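Local coordinates for protein UTP--glucose-1-phosphate uridylyltransferase (Acinetobacter baumannii, PDB 6IKX) that catalyses the reversible transfer of a uridylyl group from UTP to alpha-D-glucose 1-phosphate, giving UDP-glucose and diphosphate, at residues P24-P34 against S58-F66; I48-S57 against H95-Q103. The protein carries 1 engineered substitution. All coordinates share one frame; numbering follows the deposited sequence.

Contact 1 of 2, residues P24-P34 against S58-F66; sequences PKEMVTVVDRP and SKASIENYF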
loop_
_atom_site.group_PDB
_atom_site.type_symbol
_atom_site.label_atom_id
_atom_site.label_comp_id
_atom_site.label_asym_id
_atom_site.label_seq_id
_atom_site.Cartn_x
_atom_site.Cartn_y
_atom_site.Cartn_z
ATOM N N PRO A 24 -8.223 -2.374 7.610
ATOM C CA PRO A 24 -8.229 -3.218 8.799
ATOM C C PRO A 24 -9.483 -3.058 9.662
ATOM O O PRO A 24 -9.949 -1.946 9.821
ATOM C CB PRO A 24 -6.928 -2.755 9.463
ATOM C CG PRO A 24 -6.022 -2.421 8.301
ATOM C CD PRO A 24 -6.959 -1.667 7.382
ATOM N N LYS A 25 -9.990 -4.154 10.231
ATOM C CA LYS A 25 -11.032 -4.075 11.306
ATOM C C LYS A 25 -10.538 -3.105 12.389
ATOM O O LYS A 25 -11.359 -2.368 12.911
ATOM C CB LYS A 25 -11.371 -5.428 11.942
ATOM C CG LYS A 25 -10.170 -6.217 12.472
ATOM C CD LYS A 25 -10.379 -7.731 12.715
ATOM C CE LYS A 25 -9.270 -8.595 12.113
ATOM N NZ LYS A 25 -8.034 -8.692 12.946
ATOM N N GLU A 26 -9.234 -3.096 12.687
ATOM C CA GLU A 26 -8.635 -2.283 13.775
ATOM C C GLU A 26 -8.764 -0.796 13.443
ATOM O O GLU A 26 -8.729 -0.013 14.381
ATOM C CB GLU A 26 -7.177 -2.678 13.977
ATOM C CG GLU A 26 -7.018 -4.112 14.470
ATOM C CD GLU A 26 -7.014 -5.192 13.386
ATOM O OE1 GLU A 26 -7.201 -4.868 12.151
ATOM O OE2 GLU A 26 -6.818 -6.365 13.760
ATOM N N MET A 27 -8.944 -0.443 12.155
ATOM C CA MET A 27 -8.952 0.960 11.644
ATOM C C MET A 27 -10.386 1.474 11.478
ATOM O O MET A 27 -10.599 2.601 10.986
ATOM C CB MET A 27 -8.160 1.080 10.338
ATOM C CG MET A 27 -6.663 0.947 10.572
ATOM S SD MET A 27 -6.096 2.053 11.911
ATOM C CE MET A 27 -6.066 3.550 10.936
ATOM N N VAL A 28 -11.339 0.712 11.972
ATOM C CA VAL A 28 -12.778 1.063 11.935
ATOM C C VAL A 28 -13.065 2.184 12.940
ATOM O O VAL A 28 -12.688 2.070 14.137
ATOM C CB VAL A 28 -13.563 -0.227 12.209
ATOM C CG1 VAL A 28 -14.898 -0.004 12.882
ATOM C CG2 VAL A 28 -13.709 -0.997 10.903
ATOM N N THR A 29 -13.796 3.198 12.502
ATOM C CA THR A 29 -13.846 4.478 13.231
ATOM C C THR A 29 -14.879 4.331 14.336
ATOM O O THR A 29 -15.960 3.820 14.102
ATOM C CB THR A 29 -13.880 5.717 12.316
ATOM O OG1 THR A 29 -14.850 6.640 12.828
ATOM C CG2 THR A 29 -14.097 5.394 10.853
ATOM N N VAL A 30 -14.487 4.738 15.536
ATOM C CA VAL A 30 -15.343 4.663 16.740
ATOM C C VAL A 30 -15.458 6.083 17.267
ATOM O O VAL A 30 -14.519 6.544 17.937
ATOM C CB VAL A 30 -14.732 3.692 17.751
ATOM C CG1 VAL A 30 -15.448 3.743 19.098
ATOM C CG2 VAL A 30 -14.712 2.291 17.162
ATOM N N VAL A 31 -16.531 6.760 16.871
ATOM C CA VAL A 31 -16.751 8.213 17.101
ATOM C C VAL A 31 -15.887 8.997 16.108
ATOM O O VAL A 31 -16.410 9.459 15.082
ATOM C CB VAL A 31 -16.454 8.625 18.555
ATOM C CG1 VAL A 31 -17.007 10.002 18.859
ATOM C CG2 VAL A 31 -16.979 7.612 19.550
ATOM N N ASP A 32 -14.612 9.192 16.407
ATOM C CA ASP A 32 -13.758 10.051 15.564
ATOM C C ASP A 32 -12.325 9.524 15.467
ATOM O O ASP A 32 -11.478 10.310 14.972
ATOM C CB ASP A 32 -13.767 11.451 16.175
ATOM C CG ASP A 32 -13.061 11.546 17.526
ATOM O OD1 ASP A 32 -12.798 10.494 18.126
ATOM O OD2 ASP A 32 -12.768 12.688 17.955
ATOM N N ARG A 33 -12.025 8.302 15.938
ATOM C CA ARG A 33 -10.673 7.693 15.767
ATOM C C ARG A 33 -10.759 6.173 15.570
ATOM O O ARG A 33 -11.724 5.529 15.931
ATOM C CB ARG A 33 -9.845 8.071 16.994
ATOM C CG ARG A 33 -10.356 7.430 18.266
ATOM C CD ARG A 33 -10.049 8.192 19.533
ATOM N NE ARG A 33 -10.587 9.541 19.498
ATOM C CZ ARG A 33 -9.876 10.658 19.557
ATOM N NH1 ARG A 33 -8.562 10.624 19.689
ATOM N NH2 ARG A 33 -10.493 11.815 19.483
ATOM N N PRO A 34 -9.761 5.499 14.977
ATOM C CA PRO A 34 -9.852 4.048 14.801
ATOM C C PRO A 34 -9.869 3.293 16.153
ATOM O O PRO A 34 -9.323 3.774 17.157
ATOM C CB PRO A 34 -8.590 3.780 13.954
ATOM C CG PRO A 34 -7.623 4.811 14.477
ATOM C CD PRO A 34 -8.492 6.050 14.500
ATOM N N SER A 58 -1.747 -6.854 4.758
ATOM C CA SER A 58 -2.835 -5.898 4.376
ATOM C C SER A 58 -3.027 -4.770 5.408
ATOM O O SER A 58 -3.891 -3.962 5.192
ATOM C CB SER A 58 -4.150 -6.622 4.169
ATOM O OG SER A 58 -4.704 -7.002 5.420
ATOM N N LYS A 59 -2.263 -4.714 6.495
ATOM C CA LYS A 59 -2.582 -3.879 7.688
ATOM C C LYS A 59 -1.569 -2.726 7.906
ATOM O O LYS A 59 -1.360 -2.346 9.114
ATOM C CB LYS A 59 -2.548 -4.743 8.958
ATOM C CG LYS A 59 -3.447 -5.973 8.999
ATOM C CD LYS A 59 -4.936 -5.704 8.994
ATOM C CE LYS A 59 -5.755 -6.947 9.243
ATOM N NZ LYS A 59 -6.295 -6.977 10.620
ATOM N N ALA A 60 -0.955 -2.183 6.832
ATOM C CA ALA A 60 -0.000 -1.052 6.885
ATOM C C ALA A 60 -0.663 0.153 7.563
ATOM O O ALA A 60 0.009 0.835 8.306
ATOM C CB ALA A 60 0.462 -0.678 5.518
ATOM N N SER A 61 -1.948 0.399 7.343
ATOM C CA SER A 61 -2.594 1.624 7.864
ATOM C C SER A 61 -2.563 1.621 9.403
ATOM O O SER A 61 -2.663 2.702 10.005
ATOM C CB SER A 61 -3.980 1.765 7.317
ATOM O OG SER A 61 -4.819 0.736 7.792
ATOM N N ILE A 62 -2.443 0.461 10.041
ATOM C CA ILE A 62 -2.307 0.408 11.527
ATOM C C ILE A 62 -0.935 0.979 11.918
ATOM O O ILE A 62 -0.865 1.758 12.853
ATOM C CB ILE A 62 -2.507 -1.024 12.074
ATOM C CG1 ILE A 62 -3.833 -1.659 11.632
ATOM C CG2 ILE A 62 -2.382 -1.006 13.591
ATOM C CD1 ILE A 62 -4.081 -3.062 12.190
ATOM N N GLU A 63 0.144 0.493 11.315
ATOM C CA GLU A 63 1.517 0.986 11.562
ATOM C C GLU A 63 1.581 2.475 11.217
ATOM O O GLU A 63 2.277 3.237 11.937
ATOM C CB GLU A 63 2.524 0.179 10.755
ATOM C CG GLU A 63 2.698 -1.215 11.319
ATOM C CD GLU A 63 2.776 -2.329 10.282
ATOM O OE1 GLU A 63 1.730 -3.029 10.060
ATOM O OE2 GLU A 63 3.882 -2.523 9.727
ATOM N N ASN A 64 0.865 2.891 10.168
ATOM C CA ASN A 64 0.948 4.276 9.644
ATOM C C ASN A 64 0.260 5.222 10.650
ATOM O O ASN A 64 0.767 6.341 10.838
ATOM C CB ASN A 64 0.438 4.349 8.209
ATOM C CG ASN A 64 1.395 3.693 7.234
ATOM O OD1 ASN A 64 2.583 3.573 7.520
ATOM N ND2 ASN A 64 0.893 3.300 6.070
ATOM N N TYR A 65 -0.755 4.741 11.351
ATOM C CA TYR A 65 -1.488 5.512 12.374
ATOM C C TYR A 65 -0.519 5.949 13.489
ATOM O O TYR A 65 -0.758 7.044 14.061
ATOM C CB TYR A 65 -2.723 4.735 12.849
ATOM C CG TYR A 65 -3.659 5.592 13.669
ATOM C CD1 TYR A 65 -4.471 6.526 13.057
ATOM C CD2 TYR A 65 -3.622 5.558 15.063
ATOM C CE1 TYR A 65 -5.270 7.380 13.805
ATOM C CE2 TYR A 65 -4.415 6.395 15.830
ATOM C CZ TYR A 65 -5.232 7.306 15.190
ATOM O OH TYR A 65 -6.029 8.107 15.917
ATOM N N PHE A 66 0.526 5.169 13.811
ATOM C CA PHE A 66 1.394 5.458 14.992
ATOM C C PHE A 66 2.729 6.042 14.534
ATOM O O PHE A 66 3.586 6.214 15.400
ATOM C CB PHE A 66 1.550 4.225 15.882
ATOM C CG PHE A 66 0.238 3.806 16.502
ATOM C CD1 PHE A 66 -0.289 4.498 17.578
ATOM C CD2 PHE A 66 -0.517 2.788 15.953
ATOM C CE1 PHE A 66 -1.526 4.176 18.108
ATOM C CE2 PHE A 66 -1.728 2.425 16.513
ATOM C CZ PHE A 66 -2.241 3.127 17.582
HETATM O O HOH W 1 -9.355 -6.694 9.254
#

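Contact 2 of 2, residues I48-S57 against H95-Q103; sequences IEQIILVTHS and HVSVISVRQ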
loop_
_atom_site.group_PDB
_atom_site.type_symbol
_atom_site.label_atom_id
_atom_site.label_comp_id
_atom_site.label_asym_id
_atom_site.label_seq_id
_atom_site.Cartn_x
_atom_site.Cartn_y
_atom_site.Cartn_z
ATOM N N ILE A 48 2.507 0.201 29.755
ATOM C CA ILE A 48 3.166 -0.491 28.609
ATOM C C ILE A 48 4.005 0.544 27.861
ATOM O O ILE A 48 3.573 1.717 27.716
ATOM C CB ILE A 48 2.163 -1.238 27.695
ATOM C CG1 ILE A 48 1.380 -2.307 28.468
ATOM C CG2 ILE A 48 2.862 -1.821 26.455
ATOM C CD1 ILE A 48 2.245 -3.424 29.018
ATOM N N GLU A 49 5.145 0.100 27.363
ATOM C CA GLU A 49 6.143 0.950 26.674
ATOM C C GLU A 49 6.436 0.461 25.261
ATOM O O GLU A 49 6.890 1.298 24.471
ATOM C CB GLU A 49 7.439 0.949 27.491
ATOM C CG GLU A 49 7.321 1.831 28.725
ATOM C CD GLU A 49 8.554 1.937 29.602
ATOM O OE1 GLU A 49 9.581 1.281 29.290
ATOM O OE2 GLU A 49 8.465 2.658 30.609
ATOM N N GLN A 50 6.305 -0.845 25.014
ATOM C CA GLN A 50 6.583 -1.507 23.721
ATOM C C GLN A 50 5.302 -2.213 23.260
ATOM O O GLN A 50 4.901 -3.249 23.923
ATOM C CB GLN A 50 7.737 -2.500 23.840
ATOM C CG GLN A 50 8.335 -2.900 22.487
ATOM C CD GLN A 50 9.381 -3.982 22.604
ATOM O OE1 GLN A 50 9.284 -4.911 23.410
ATOM N NE2 GLN A 50 10.414 -3.868 21.794
ATOM N N ILE A 51 4.659 -1.632 22.224
ATOM C CA ILE A 51 3.449 -2.169 21.538
ATOM C C ILE A 51 3.947 -3.110 20.446
ATOM O O ILE A 51 4.649 -2.659 19.541
ATOM C CB ILE A 51 2.556 -1.026 21.023
ATOM C CG1 ILE A 51 1.948 -0.239 22.190
ATOM C CG2 ILE A 51 1.459 -1.544 20.092
ATOM C CD1 ILE A 51 1.145 -1.097 23.146
ATOM N N ILE A 52 3.686 -4.405 20.581
ATOM C CA ILE A 52 4.155 -5.429 19.603
ATOM C C ILE A 52 2.949 -5.856 18.772
ATOM O O ILE A 52 2.171 -6.687 19.278
ATOM C CB ILE A 52 4.821 -6.615 20.319
ATOM C CG1 ILE A 52 5.858 -6.122 21.334
ATOM C CG2 ILE A 52 5.427 -7.587 19.304
ATOM C CD1 ILE A 52 6.478 -7.210 22.184
ATOM N N LEU A 53 2.767 -5.253 17.591
ATOM C CA LEU A 53 1.647 -5.580 16.654
ATOM C C LEU A 53 2.011 -6.881 15.908
ATOM O O LEU A 53 3.030 -6.871 15.210
ATOM C CB LEU A 53 1.483 -4.442 15.630
ATOM C CG LEU A 53 1.163 -3.057 16.168
ATOM C CD1 LEU A 53 1.071 -2.055 15.046
ATOM C CD2 LEU A 53 -0.116 -3.046 16.954
ATOM N N VAL A 54 1.254 -7.967 16.047
ATOM C CA VAL A 54 1.438 -9.164 15.177
ATOM C C VAL A 54 0.512 -8.949 13.990
ATOM O O VAL A 54 -0.727 -8.950 14.193
ATOM C CB VAL A 54 1.145 -10.485 15.915
ATOM C CG1 VAL A 54 1.485 -11.690 15.070
ATOM C CG2 VAL A 54 1.925 -10.567 17.203
ATOM N N THR A 55 1.067 -8.734 12.803
ATOM C CA THR A 55 0.242 -8.137 11.722
ATOM C C THR A 55 0.247 -8.963 10.423
ATOM O O THR A 55 0.905 -9.997 10.286
ATOM C CB THR A 55 0.610 -6.647 11.565
ATOM O OG1 THR A 55 -0.510 -6.003 10.950
ATOM C CG2 THR A 55 1.891 -6.390 10.806
ATOM N N HIS A 56 -0.584 -8.516 9.513
ATOM C CA HIS A 56 -0.789 -9.068 8.160
ATOM C C HIS A 56 -0.327 -8.006 7.171
ATOM O O HIS A 56 -0.520 -6.777 7.477
ATOM C CB HIS A 56 -2.266 -9.444 8.020
ATOM C CG HIS A 56 -2.617 -10.159 6.770
ATOM N ND1 HIS A 56 -3.298 -9.538 5.743
ATOM C CD2 HIS A 56 -2.402 -11.427 6.383
ATOM C CE1 HIS A 56 -3.488 -10.401 4.766
ATOM N NE2 HIS A 56 -2.946 -11.569 5.138
ATOM N N SER A 57 0.176 -8.474 6.031
ATOM C CA SER A 57 0.597 -7.682 4.844
ATOM C C SER A 57 -0.486 -6.684 4.399
ATOM O O SER A 57 -0.124 -5.741 3.725
ATOM C CB SER A 57 0.986 -8.608 3.701
ATOM O OG SER A 57 -0.147 -9.356 3.287
ATOM N N HIS A 95 8.410 7.902 25.016
ATOM C CA HIS A 95 9.003 6.641 25.537
ATOM C C HIS A 95 8.322 5.344 25.031
ATOM O O HIS A 95 8.755 4.270 25.489
ATOM C CB HIS A 95 8.943 6.679 27.061
ATOM C CG HIS A 95 7.561 6.666 27.613
ATOM N ND1 HIS A 95 7.004 5.521 28.168
ATOM C CD2 HIS A 95 6.641 7.647 27.747
ATOM C CE1 HIS A 95 5.798 5.794 28.620
ATOM N NE2 HIS A 95 5.560 7.100 28.379
ATOM N N VAL A 96 7.287 5.407 24.179
ATOM C CA VAL A 96 6.536 4.207 23.715
ATOM C C VAL A 96 6.973 3.917 22.279
ATOM O O VAL A 96 6.881 4.813 21.434
ATOM C CB VAL A 96 5.009 4.389 23.828
ATOM C CG1 VAL A 96 4.235 3.282 23.117
ATOM C CG2 VAL A 96 4.572 4.484 25.282
ATOM N N SER A 97 7.439 2.707 22.018
ATOM C CA SER A 97 7.808 2.279 20.652
ATOM C C SER A 97 6.694 1.354 20.145
ATOM O O SER A 97 6.099 0.662 20.966
ATOM C CB SER A 97 9.167 1.630 20.677
ATOM O OG SER A 97 9.224 0.708 21.749
ATOM N N VAL A 98 6.381 1.390 18.853
ATOM C CA VAL A 98 5.441 0.439 18.211
ATOM C C VAL A 98 6.236 -0.444 17.261
ATOM O O VAL A 98 6.912 0.111 16.426
ATOM C CB VAL A 98 4.339 1.192 17.469
ATOM C CG1 VAL A 98 3.400 0.199 16.788
ATOM C CG2 VAL A 98 3.590 2.103 18.422
ATOM N N ILE A 99 6.125 -1.760 17.397
ATOM C CA ILE A 99 6.975 -2.789 16.719
ATOM C C ILE A 99 6.081 -3.690 15.865
ATOM O O ILE A 99 4.964 -4.029 16.312
ATOM C CB ILE A 99 7.688 -3.674 17.751
ATOM C CG1 ILE A 99 8.519 -2.848 18.732
ATOM C CG2 ILE A 99 8.528 -4.727 17.049
ATOM C CD1 ILE A 99 9.495 -1.908 18.057
ATOM N N SER A 100 6.584 -4.166 14.733
ATOM C CA SER A 100 5.807 -5.061 13.847
ATOM C C SER A 100 6.520 -6.391 13.663
ATOM O O SER A 100 7.761 -6.392 13.432
ATOM C CB SER A 100 5.560 -4.422 12.525
ATOM O OG SER A 100 4.324 -3.744 12.578
ATOM N N VAL A 101 5.728 -7.459 13.701
ATOM C CA VAL A 101 6.142 -8.795 13.203
ATOM C C VAL A 101 4.924 -9.369 12.497
ATOM O O VAL A 101 3.778 -8.992 12.835
ATOM C CB VAL A 101 6.667 -9.682 14.352
ATOM C CG1 VAL A 101 5.548 -10.069 15.316
ATOM C CG2 VAL A 101 7.398 -10.905 13.815
ATOM N N ARG A 102 5.188 -10.167 11.475
ATOM C CA ARG A 102 4.145 -10.765 10.598
ATOM C C ARG A 102 3.741 -12.136 11.119
ATOM O O ARG A 102 4.632 -12.965 11.338
ATOM C CB ARG A 102 4.667 -10.892 9.158
ATOM C CG ARG A 102 4.837 -9.539 8.496
ATOM C CD ARG A 102 3.544 -8.745 8.328
ATOM N NE ARG A 102 3.720 -7.511 7.556
ATOM C CZ ARG A 102 3.906 -7.427 6.234
ATOM N NH1 ARG A 102 3.970 -8.500 5.467
ATOM N NH2 ARG A 102 4.081 -6.251 5.670
ATOM N N GLN A 103 2.437 -12.371 11.275
ATOM C CA GLN A 103 1.866 -13.747 11.322
ATOM C C GLN A 103 1.842 -14.291 9.899
ATOM O O GLN A 103 1.034 -13.823 9.119
ATOM C CB GLN A 103 0.433 -13.756 11.834
ATOM C CG GLN A 103 -0.137 -15.159 11.902
ATOM C CD GLN A 103 -1.280 -15.212 12.870
ATOM O OE1 GLN A 103 -2.027 -14.241 13.003
ATOM N NE2 GLN A 103 -1.439 -16.359 13.514
HETATM O O HOH W 2 9.714 2.002 23.867
#

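Contact 1 of 2, residues P24-P34 against S58-F66
E26 turns its CG beside its own backbone N (chi1 -65°) and bends at chi2. This folds the carboxylate back to meet K59. The K59 chain is bent at chi2 and chi4, which carries its ammonium across the E26 side chain at about a right angle. The salt bridge runs from K59 NZ to E26 OE1, 2.8 Å long, on the syn side and tilted 17° out of the carboxylate plane. The other oxygen, E26 OE2, takes K25 NZ at 2.7 Å. The one carboxylate takes both ammonium groups, one on each oxygen. K59 NZ also donates to the backbone carbonyl of V9. K25 belongs to the UTP and UDP-glucose binding site, so the network ties a ligand-binding lysine to K59, next to helix 60-65.

Beyond the charges the packing is mostly apolar, with the S61 hydroxyl set among the carbons of P24 and M27. The P24 ring slides along the K59 chain, with P24 CG 3.5 Å from K59 CD. I62 CD1 lies 3.6 Å from E26 CB. M27 CG sits 3.3 Å from S61 OG, and M27 SD meets the Y65 ring obliquely in a Met-aromatic contact. P34 CG lies over one face of that ring, 3.6 Å from the Y65 centroid and 15° off its normal, a CH-pi contact. Y65 OH is held by E37. S22 of the second subunit touches M27 and Y65.

The contact joins the 3-10 turn 25-27 and the residues about 33-34, which pair weakly with 29-30, to helix 60-65. Helix 35-44 follows directly and packs against E26 through I36.

Contact 2 of 2, residues I48-S57 against H95-Q103
The guanidinium of R102 has S57 CA and the carbonyl carbon of H56 over one face, and T55 CG2 at its edge. At the other end of the contact, the H95 ring has V96 CG2 over one face and E49 CG at its edge, in plane. The E49 carboxylate stands at 81° to that ring. Between these ends lie two neighbouring parallel strands, 50-55 and 97-102, of the central sheet of the GT-A nucleotidyltransferase fold. The chain between them holds helices and no strand.

Seven backbone hydrogen bonds join the pair, from S97 N to E49 O through Q103 N to T55 O. Across the pair I51, L53 and T55 each donate and accept, while E49 only accepts, from S97 N. The T55 N to V101 O bond is 2.7 Å long. CA-H...O contacts, such as V54 CA to V101 O, fill in between them.

Side chains alternate between the two faces. On one face L53 CD1 meets V98 CG1 at 3.7 Å, and I51 CB packs on V98 CG2. On the other, V54 and V101 lie side by side, pointing the same way, and Q50 NE2 rests 3.7 Å from I99 CG1. V119 covers Q50, I52 and I99 on this face.

R102 bends at chi2 (-63°), which turns its CD toward T55 and sets the guanidinium over S57. R102 NH1 hydrogen-bonds N64 and forms a salt bridge with D67, both of the third subunit. Q103, a ligand-binding residue, continues past the strand end and donates NE2 to H111 and to the carbonyl of G108.

Near the strand starts, one water donates to E49 O at 3.0 Å and to H95 O at 2.9 Å.

Both contacts are largely buried and lie about 14 Å apart between centres. Contact 2 is a strand pair of the central sheet, held by regular backbone bonds. Contact 1 has no direct backbone-to-backbone bond and is held mainly by side chains, with a salt-bridge network at one end and proline-tyrosine packing at the other. The chain runs straight from 48-57 into 58-66, so strand 50-55 leads into helix 60-65. That helix lies on the sheet face of L53, T55 and S100. I62 CG2 packs on L53 CD1, and E63 OE2 probably hydrogen-bonds S100 OG. Each contact holds a ligand-binding residue, K25 or Q103, and both reach the third subunit.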